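Local structure of putative Acetyltransferase from the GNAT family (Novosphingobium aromaticivorans DSM 12444, 3EC4) at residues V109-L117 with D140-G148; P7-S15 with P39-A47. The protein is a putative member of the GNAT family that probably transfers an acyl group, such as acetyl, to an acceptor substrate. All coordinates share one frame; numbering follows the deposited sequence.

Contact 1: V109-L117 with D140-G148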
loop_
_atom_site.group_PDB
_atom_site.type_symbol
_atom_site.label_atom_id
_atom_site.label_comp_id
_atom_site.label_asym_id
_atom_site.label_seq_id
_atom_site.Cartn_x
_atom_site.Cartn_y
_atom_site.Cartn_z
ATOM N N VAL A 109 14.908 6.892 -8.198
ATOM C CA VAL A 109 14.404 7.126 -6.834
ATOM C C VAL A 109 14.198 8.612 -6.495
ATOM O O VAL A 109 13.142 8.955 -5.981
ATOM C CB VAL A 109 15.242 6.377 -5.808
ATOM C CG1 VAL A 109 14.885 6.844 -4.355
ATOM C CG2 VAL A 109 15.047 4.842 -6.005
ATOM N N PRO A 110 15.149 9.501 -6.836
ATOM C CA PRO A 110 14.878 10.955 -6.620
ATOM C C PRO A 110 13.573 11.462 -7.245
ATOM O O PRO A 110 12.774 12.171 -6.580
ATOM C CB PRO A 110 16.092 11.618 -7.282
ATOM C CG PRO A 110 17.185 10.612 -7.093
ATOM C CD PRO A 110 16.509 9.307 -7.376
ATOM N N GLU A 111 13.358 11.104 -8.503
ATOM C CA GLU A 111 12.137 11.499 -9.202
ATOM C C GLU A 111 10.885 10.840 -8.669
ATOM O O GLU A 111 9.825 11.479 -8.660
ATOM C CB GLU A 111 12.264 11.221 -10.697
ATOM C CG GLU A 111 13.178 12.189 -11.364
ATOM C CD GLU A 111 13.503 11.801 -12.786
ATOM O OE1 GLU A 111 14.333 10.849 -12.984
ATOM O OE2 GLU A 111 12.924 12.450 -13.698
HETATM N N MSE A 112 10.988 9.571 -8.246
HETATM C CA MSE A 112 9.878 8.843 -7.605
HETATM C C MSE A 112 9.516 9.491 -6.290
HETATM O O MSE A 112 8.351 9.697 -5.953
HETATM C CB MSE A 112 10.302 7.398 -7.342
HETATM C CG MSE A 112 10.421 6.544 -8.673
HETATM SE SE MSE A 112 11.321 4.838 -8.301
HETATM C CE MSE A 112 9.858 3.918 -7.517
ATOM N N THR A 113 10.550 9.829 -5.543
ATOM C CA THR A 113 10.355 10.536 -4.278
ATOM C C THR A 113 9.667 11.892 -4.425
ATOM O O THR A 113 8.749 12.207 -3.662
ATOM C CB THR A 113 11.689 10.635 -3.555
ATOM O OG1 THR A 113 12.052 9.318 -3.134
ATOM C CG2 THR A 113 11.547 11.565 -2.331
ATOM N N ALA A 114 10.095 12.714 -5.368
ATOM C CA ALA A 114 9.445 14.005 -5.605
ATOM C C ALA A 114 7.969 13.798 -5.931
ATOM O O ALA A 114 7.102 14.482 -5.385
ATOM C CB ALA A 114 10.076 14.738 -6.718
ATOM N N LEU A 115 7.701 12.882 -6.862
ATOM C CA LEU A 115 6.298 12.588 -7.276
ATOM C C LEU A 115 5.447 12.123 -6.101
ATOM O O LEU A 115 4.353 12.681 -5.857
ATOM C CB LEU A 115 6.296 11.560 -8.418
ATOM C CG LEU A 115 4.957 10.978 -8.897
ATOM C CD1 LEU A 115 3.977 12.043 -9.429
ATOM C CD2 LEU A 115 5.298 9.914 -10.018
ATOM N N ALA A 116 5.961 11.152 -5.337
ATOM C CA ALA A 116 5.258 10.616 -4.230
ATOM C C ALA A 116 4.943 11.666 -3.151
ATOM O O ALA A 116 3.813 11.735 -2.641
ATOM C CB ALA A 116 6.025 9.464 -3.617
ATOM N N LEU A 117 5.925 12.486 -2.804
ATOM C CA LEU A 117 5.725 13.489 -1.754
ATOM C C LEU A 117 4.726 14.589 -2.178
ATOM O O LEU A 117 4.045 15.150 -1.323
ATOM C CB LEU A 117 7.075 14.071 -1.300
ATOM C CG LEU A 117 8.055 13.062 -0.642
ATOM C CD1 LEU A 117 9.371 13.754 -0.225
ATOM C CD2 LEU A 117 7.429 12.337 0.559
ATOM N N ASP A 140 8.125 14.031 -21.893
ATOM C CA ASP A 140 9.117 15.134 -22.033
ATOM C C ASP A 140 10.332 14.866 -21.162
ATOM O O ASP A 140 10.886 15.789 -20.545
ATOM C CB ASP A 140 8.524 16.508 -21.634
ATOM C CG ASP A 140 7.202 16.830 -22.346
ATOM O OD1 ASP A 140 7.133 16.651 -23.583
ATOM O OD2 ASP A 140 6.246 17.276 -21.654
ATOM N N GLY A 141 10.699 13.594 -21.049
ATOM C CA GLY A 141 11.790 13.183 -20.159
ATOM C C GLY A 141 11.519 13.178 -18.674
ATOM O O GLY A 141 12.364 12.766 -17.898
ATOM N N ARG A 142 10.343 13.626 -18.258
ATOM C CA ARG A 142 9.962 13.617 -16.849
ATOM C C ARG A 142 9.217 12.332 -16.486
ATOM O O ARG A 142 8.549 11.742 -17.336
ATOM C CB ARG A 142 9.101 14.816 -16.542
ATOM C CG ARG A 142 9.742 16.091 -16.960
ATOM C CD ARG A 142 9.071 17.338 -16.419
ATOM N NE ARG A 142 9.933 18.475 -16.759
ATOM C CZ ARG A 142 9.886 19.202 -17.883
ATOM N NH1 ARG A 142 8.969 19.006 -18.820
ATOM N NH2 ARG A 142 10.774 20.173 -18.045
ATOM N N LEU A 143 9.328 11.919 -15.224
ATOM C CA LEU A 143 8.541 10.795 -14.691
ATOM C C LEU A 143 7.135 11.295 -14.444
ATOM O O LEU A 143 6.902 11.981 -13.480
ATOM C CB LEU A 143 9.151 10.264 -13.395
ATOM C CG LEU A 143 8.449 9.075 -12.708
ATOM C CD1 LEU A 143 8.401 7.885 -13.676
ATOM C CD2 LEU A 143 9.077 8.742 -11.378
ATOM N N ALA A 144 6.206 10.943 -15.326
ATOM C CA ALA A 144 4.843 11.485 -15.276
ATOM C C ALA A 144 3.977 10.853 -14.195
ATOM O O ALA A 144 3.126 11.486 -13.615
ATOM C CB ALA A 144 4.202 11.326 -16.611
ATOM N N ALA A 145 4.192 9.563 -13.958
ATOM C CA ALA A 145 3.286 8.743 -13.165
ATOM C C ALA A 145 4.005 7.457 -12.854
ATOM O O ALA A 145 4.903 7.050 -13.590
ATOM C CB ALA A 145 1.995 8.419 -13.930
HETATM N N MSE A 146 3.578 6.823 -11.780
HETATM C CA MSE A 146 4.123 5.532 -11.379
HETATM C C MSE A 146 3.101 4.676 -10.650
HETATM O O MSE A 146 2.030 5.162 -10.209
HETATM C CB MSE A 146 5.368 5.719 -10.518
HETATM C CG MSE A 146 5.043 6.224 -9.176
HETATM SE SE MSE A 146 6.636 6.467 -8.082
HETATM C CE MSE A 146 5.835 7.226 -6.556
ATOM N N ALA A 147 3.447 3.399 -10.487
ATOM C CA ALA A 147 2.692 2.467 -9.647
ATOM C C ALA A 147 3.597 1.301 -9.314
ATOM O O ALA A 147 4.530 0.987 -10.052
ATOM C CB ALA A 147 1.409 1.946 -10.331
ATOM N N GLY A 148 3.275 0.626 -8.219
ATOM C CA GLY A 148 4.107 -0.442 -7.745
ATOM C C GLY A 148 3.377 -1.500 -6.953
ATOM O O GLY A 148 2.130 -1.552 -6.898
HETATM O O HOH W 1 10.633 13.682 -13.021
#
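Leu143 pushes its CD2 methyl into the hollow between Glu111, Met112 and Leu115 on helix 109-117, coming to 3.7 Å from Met112 CG. The next bump runs the other way: Leu115 CD2 drops between Leu143 and Met146, 3.8 Å from Met146 CG and 3.9 Å from Ala145 CA, and the Leu115 and Met146 side chains pass antiparallel to one another. With chi1 at 72° and the rest of its chain stretched out, Met146, a selenomethionine, reaches across to the helix. Its SE meets Met112 CG at 3.8 Å, the two chains lying roughly at right angles, and its CE fills the groove by Ala116 CB (3.7 Å) and Met112 O (3.6 Å). No direct hydrogen bond joins the segments; beyond this apolar patch a water bridges them, donating to Glu111 OE2 over 2.7 Å and accepting from Leu143 N, while the same carboxylate oxygen forms a salt bridge with Arg138. Helix 109-117 lies obliquely over one face of the GNAT sheet, its axis at 47° to that of strand 142-148. Ala145 and Ala147 meet Leu178 of helix 174-188, and the strand hydrogen-bonds to neighbours 134-139 and 157-165.

Contact 2: P7-S15 with P39-A47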
loop_
_atom_site.group_PDB
_atom_site.type_symbol
_atom_site.label_atom_id
_atom_site.label_comp_id
_atom_site.label_asym_id
_atom_site.label_seq_id
_atom_site.Cartn_x
_atom_site.Cartn_y
_atom_site.Cartn_z
ATOM N N PRO A 7 -6.247 -14.220 4.757
ATOM C CA PRO A 7 -5.031 -13.418 4.879
ATOM C C PRO A 7 -5.239 -11.927 4.708
ATOM O O PRO A 7 -4.547 -11.142 5.361
ATOM C CB PRO A 7 -4.134 -13.948 3.742
ATOM C CG PRO A 7 -4.568 -15.337 3.566
ATOM C CD PRO A 7 -6.060 -15.326 3.803
ATOM N N LEU A 8 -6.192 -11.541 3.858
ATOM C CA LEU A 8 -6.442 -10.115 3.615
ATOM C C LEU A 8 -7.231 -9.429 4.744
ATOM O O LEU A 8 -7.396 -8.210 4.733
ATOM C CB LEU A 8 -7.147 -9.926 2.291
ATOM C CG LEU A 8 -6.451 -10.324 0.993
ATOM C CD1 LEU A 8 -7.398 -9.873 -0.125
ATOM C CD2 LEU A 8 -5.095 -9.598 0.910
ATOM N N ASP A 9 -7.733 -10.180 5.706
ATOM C CA ASP A 9 -8.399 -9.546 6.860
ATOM C C ASP A 9 -7.425 -8.790 7.755
ATOM O O ASP A 9 -7.814 -7.917 8.522
ATOM C CB ASP A 9 -9.150 -10.571 7.687
ATOM C CG ASP A 9 -10.332 -11.145 6.972
ATOM O OD1 ASP A 9 -10.814 -10.586 5.965
ATOM O OD2 ASP A 9 -10.748 -12.226 7.398
ATOM N N ARG A 10 -6.170 -9.193 7.750
ATOM C CA ARG A 10 -5.160 -8.509 8.528
ATOM C C ARG A 10 -3.896 -8.388 7.707
ATOM O O ARG A 10 -2.955 -9.170 7.890
ATOM C CB ARG A 10 -4.895 -9.253 9.834
ATOM C CG ARG A 10 -6.104 -9.422 10.771
ATOM C CD ARG A 10 -5.632 -9.761 12.198
ATOM N NE ARG A 10 -4.959 -8.598 12.731
ATOM C CZ ARG A 10 -4.044 -8.586 13.697
ATOM N NH1 ARG A 10 -3.662 -9.691 14.324
ATOM N NH2 ARG A 10 -3.515 -7.419 14.033
ATOM N N PRO A 11 -3.902 -7.491 6.703
ATOM C CA PRO A 11 -2.832 -7.524 5.684
ATOM C C PRO A 11 -1.468 -7.112 6.227
ATOM O O PRO A 11 -0.457 -7.665 5.817
ATOM C CB PRO A 11 -3.359 -6.604 4.559
ATOM C CG PRO A 11 -4.468 -5.834 5.152
ATOM C CD PRO A 11 -4.929 -6.490 6.415
ATOM N N VAL A 12 -1.438 -6.228 7.210
ATOM C CA VAL A 12 -0.156 -5.848 7.841
ATOM C C VAL A 12 0.392 -6.994 8.684
ATOM O O VAL A 12 1.568 -7.370 8.570
ATOM C CB VAL A 12 -0.318 -4.560 8.728
ATOM C CG1 VAL A 12 1.010 -4.225 9.411
ATOM C CG2 VAL A 12 -0.832 -3.410 7.892
ATOM N N TRP A 13 -0.452 -7.497 9.586
ATOM C CA TRP A 13 -0.089 -8.587 10.449
ATOM C C TRP A 13 0.407 -9.761 9.626
ATOM O O TRP A 13 1.510 -10.281 9.847
ATOM C CB TRP A 13 -1.261 -8.965 11.341
ATOM C CG TRP A 13 -0.983 -10.100 12.314
ATOM C CD1 TRP A 13 -1.408 -11.381 12.189
ATOM C CD2 TRP A 13 -0.277 -10.034 13.568
ATOM N NE1 TRP A 13 -1.023 -12.122 13.266
ATOM C CE2 TRP A 13 -0.309 -11.332 14.127
ATOM C CE3 TRP A 13 0.403 -9.021 14.253
ATOM C CZ2 TRP A 13 0.307 -11.647 15.344
ATOM C CZ3 TRP A 13 1.001 -9.326 15.459
ATOM C CH2 TRP A 13 0.967 -10.646 15.986
ATOM N N ASN A 14 -0.385 -10.118 8.623
ATOM C CA ASN A 14 -0.120 -11.338 7.900
ATOM C C ASN A 14 1.087 -11.232 6.959
ATOM O O ASN A 14 1.859 -12.174 6.846
ATOM C CB ASN A 14 -1.370 -11.773 7.205
ATOM C CG ASN A 14 -2.396 -12.326 8.168
ATOM O OD1 ASN A 14 -2.063 -12.851 9.254
ATOM N ND2 ASN A 14 -3.637 -12.258 7.772
ATOM N N SER A 15 1.261 -10.067 6.346
ATOM C CA SER A 15 2.440 -9.865 5.470
ATOM C C SER A 15 3.723 -9.928 6.287
ATOM O O SER A 15 4.682 -10.564 5.888
ATOM C CB SER A 15 2.340 -8.548 4.669
ATOM O OG SER A 15 2.319 -7.405 5.499
ATOM N N PRO A 39 5.083 3.043 7.399
ATOM C CA PRO A 39 4.704 3.293 8.787
ATOM C C PRO A 39 3.800 2.228 9.464
ATOM O O PRO A 39 3.222 2.489 10.534
ATOM C CB PRO A 39 3.924 4.585 8.646
ATOM C CG PRO A 39 3.167 4.357 7.366
ATOM C CD PRO A 39 4.121 3.644 6.463
ATOM N N PHE A 40 3.710 1.045 8.875
ATOM C CA PHE A 40 2.636 0.113 9.217
ATOM C C PHE A 40 3.026 -0.753 10.422
ATOM O O PHE A 40 4.189 -1.107 10.591
ATOM C CB PHE A 40 2.264 -0.771 8.042
ATOM C CG PHE A 40 1.613 -0.010 6.928
ATOM C CD1 PHE A 40 0.310 0.417 7.055
ATOM C CD2 PHE A 40 2.339 0.344 5.801
ATOM C CE1 PHE A 40 -0.283 1.134 6.070
ATOM C CE2 PHE A 40 1.750 1.092 4.817
ATOM C CZ PHE A 40 0.450 1.486 4.952
ATOM N N ALA A 41 2.031 -1.079 11.247
ATOM C CA ALA A 41 2.247 -1.977 12.415
ATOM C C ALA A 41 0.970 -2.728 12.729
ATOM O O ALA A 41 -0.104 -2.373 12.251
ATOM C CB ALA A 41 2.749 -1.189 13.673
ATOM N N ALA A 42 1.100 -3.787 13.525
ATOM C CA ALA A 42 -0.032 -4.608 13.916
ATOM C C ALA A 42 0.310 -5.313 15.226
ATOM O O ALA A 42 1.496 -5.590 15.524
ATOM C CB ALA A 42 -0.381 -5.630 12.811
ATOM N N ALA A 43 -0.724 -5.617 15.985
ATOM C CA ALA A 43 -0.589 -6.336 17.279
ATOM C C ALA A 43 -1.372 -7.657 17.272
ATOM O O ALA A 43 -2.404 -7.792 16.606
ATOM C CB ALA A 43 -1.085 -5.438 18.438
ATOM N N ALA A 44 -0.905 -8.623 18.054
ATOM C CA ALA A 44 -1.651 -9.851 18.229
ATOM C C ALA A 44 -2.975 -9.480 18.865
ATOM O O ALA A 44 -3.041 -8.526 19.614
ATOM C CB ALA A 44 -0.888 -10.851 19.140
ATOM N N PRO A 45 -4.042 -10.246 18.580
ATOM C CA PRO A 45 -5.272 -10.005 19.337
ATOM C C PRO A 45 -4.994 -10.054 20.841
ATOM O O PRO A 45 -4.288 -10.930 21.312
ATOM C CB PRO A 45 -6.175 -11.165 18.922
ATOM C CG PRO A 45 -5.644 -11.656 17.643
ATOM C CD PRO A 45 -4.150 -11.420 17.704
ATOM N N GLY A 46 -5.504 -9.084 21.584
ATOM C CA GLY A 46 -5.260 -8.987 23.019
ATOM C C GLY A 46 -4.014 -8.223 23.438
ATOM O O GLY A 46 -3.918 -7.794 24.585
ATOM N N ALA A 47 -3.078 -8.028 22.514
ATOM C CA ALA A 47 -1.775 -7.429 22.807
ATOM C C ALA A 47 -1.617 -5.960 22.344
ATOM O O ALA A 47 -0.505 -5.434 22.257
ATOM C CB ALA A 47 -0.713 -8.292 22.167
#
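The Trp13 indole bears both Arg10 NH1, 3.3 Å above its plane, and Ala43 O on one and the same face, each offset toward the rim; Ala42 O lies at its edge, in plane. Arg31, from strand 30-32, makes a cation-pi contact with the same indole. The guanidinium of Arg10 in turn has Trp13 CB over its centre on one face, and Ala43 N in plane at its edge. A turn at chi3 (68°) swings this group so that both terminal nitrogens reach a single carbonyl, tilted from the guanidinium plane: NH2 donates to Ala43 O over 2.8 Å (146° at the hydrogen), and NH1 adds a weak bond of 3.2 Å to Ala43 O. With an alanine here, Ala43 O would probably lose both N-H donors, Glu66 its salt bridge to Arg10 NE, and the indole face the NH1 above it. The six-membered ring of Trp13 rests against the peptide joining Ala43 to Ala44, CZ3 3.3 Å from Ala44 N, with Ala44 CB against CH2. Ala42 CB meets Trp13 CB at 3.7 Å, while Val12 CG1 packs alongside Ala42 CB, 3.6 Å from Ala41 O and 3.9 Å from Phe40 CB. Helix 11-15 runs across strand 41-43 at 87°. Pro11 touches Tyr194, His196 and Met219 of the large sheet, while the strand pairs with 30-32 and Phe40 and Ala42 lean on strand 61-66.

Overall arrangement
From the N terminus the chain passes through the 3-10 segment 7-9 into helix 11-17, then strand 30-32, and returns in strand 41-43, where contact 2 closes a loop with 23 residues between its segments. It then builds strands 61-66 and 76-88 of the large mixed sheet before helix 109-118, from which contact 1 opens; strand 134-139 follows, and strand 142-149 closes that second loop, with 22 residues between. The two loops are in series, neither nested nor crossing. Their centres stand about 29 Å apart, on opposite sides of the chain's centre, with nearest atoms about 11 Å apart. Contact 2 ties the N-terminal helix to the small two-stranded sheet; contact 1 ties helix 109-118 to the large sheet.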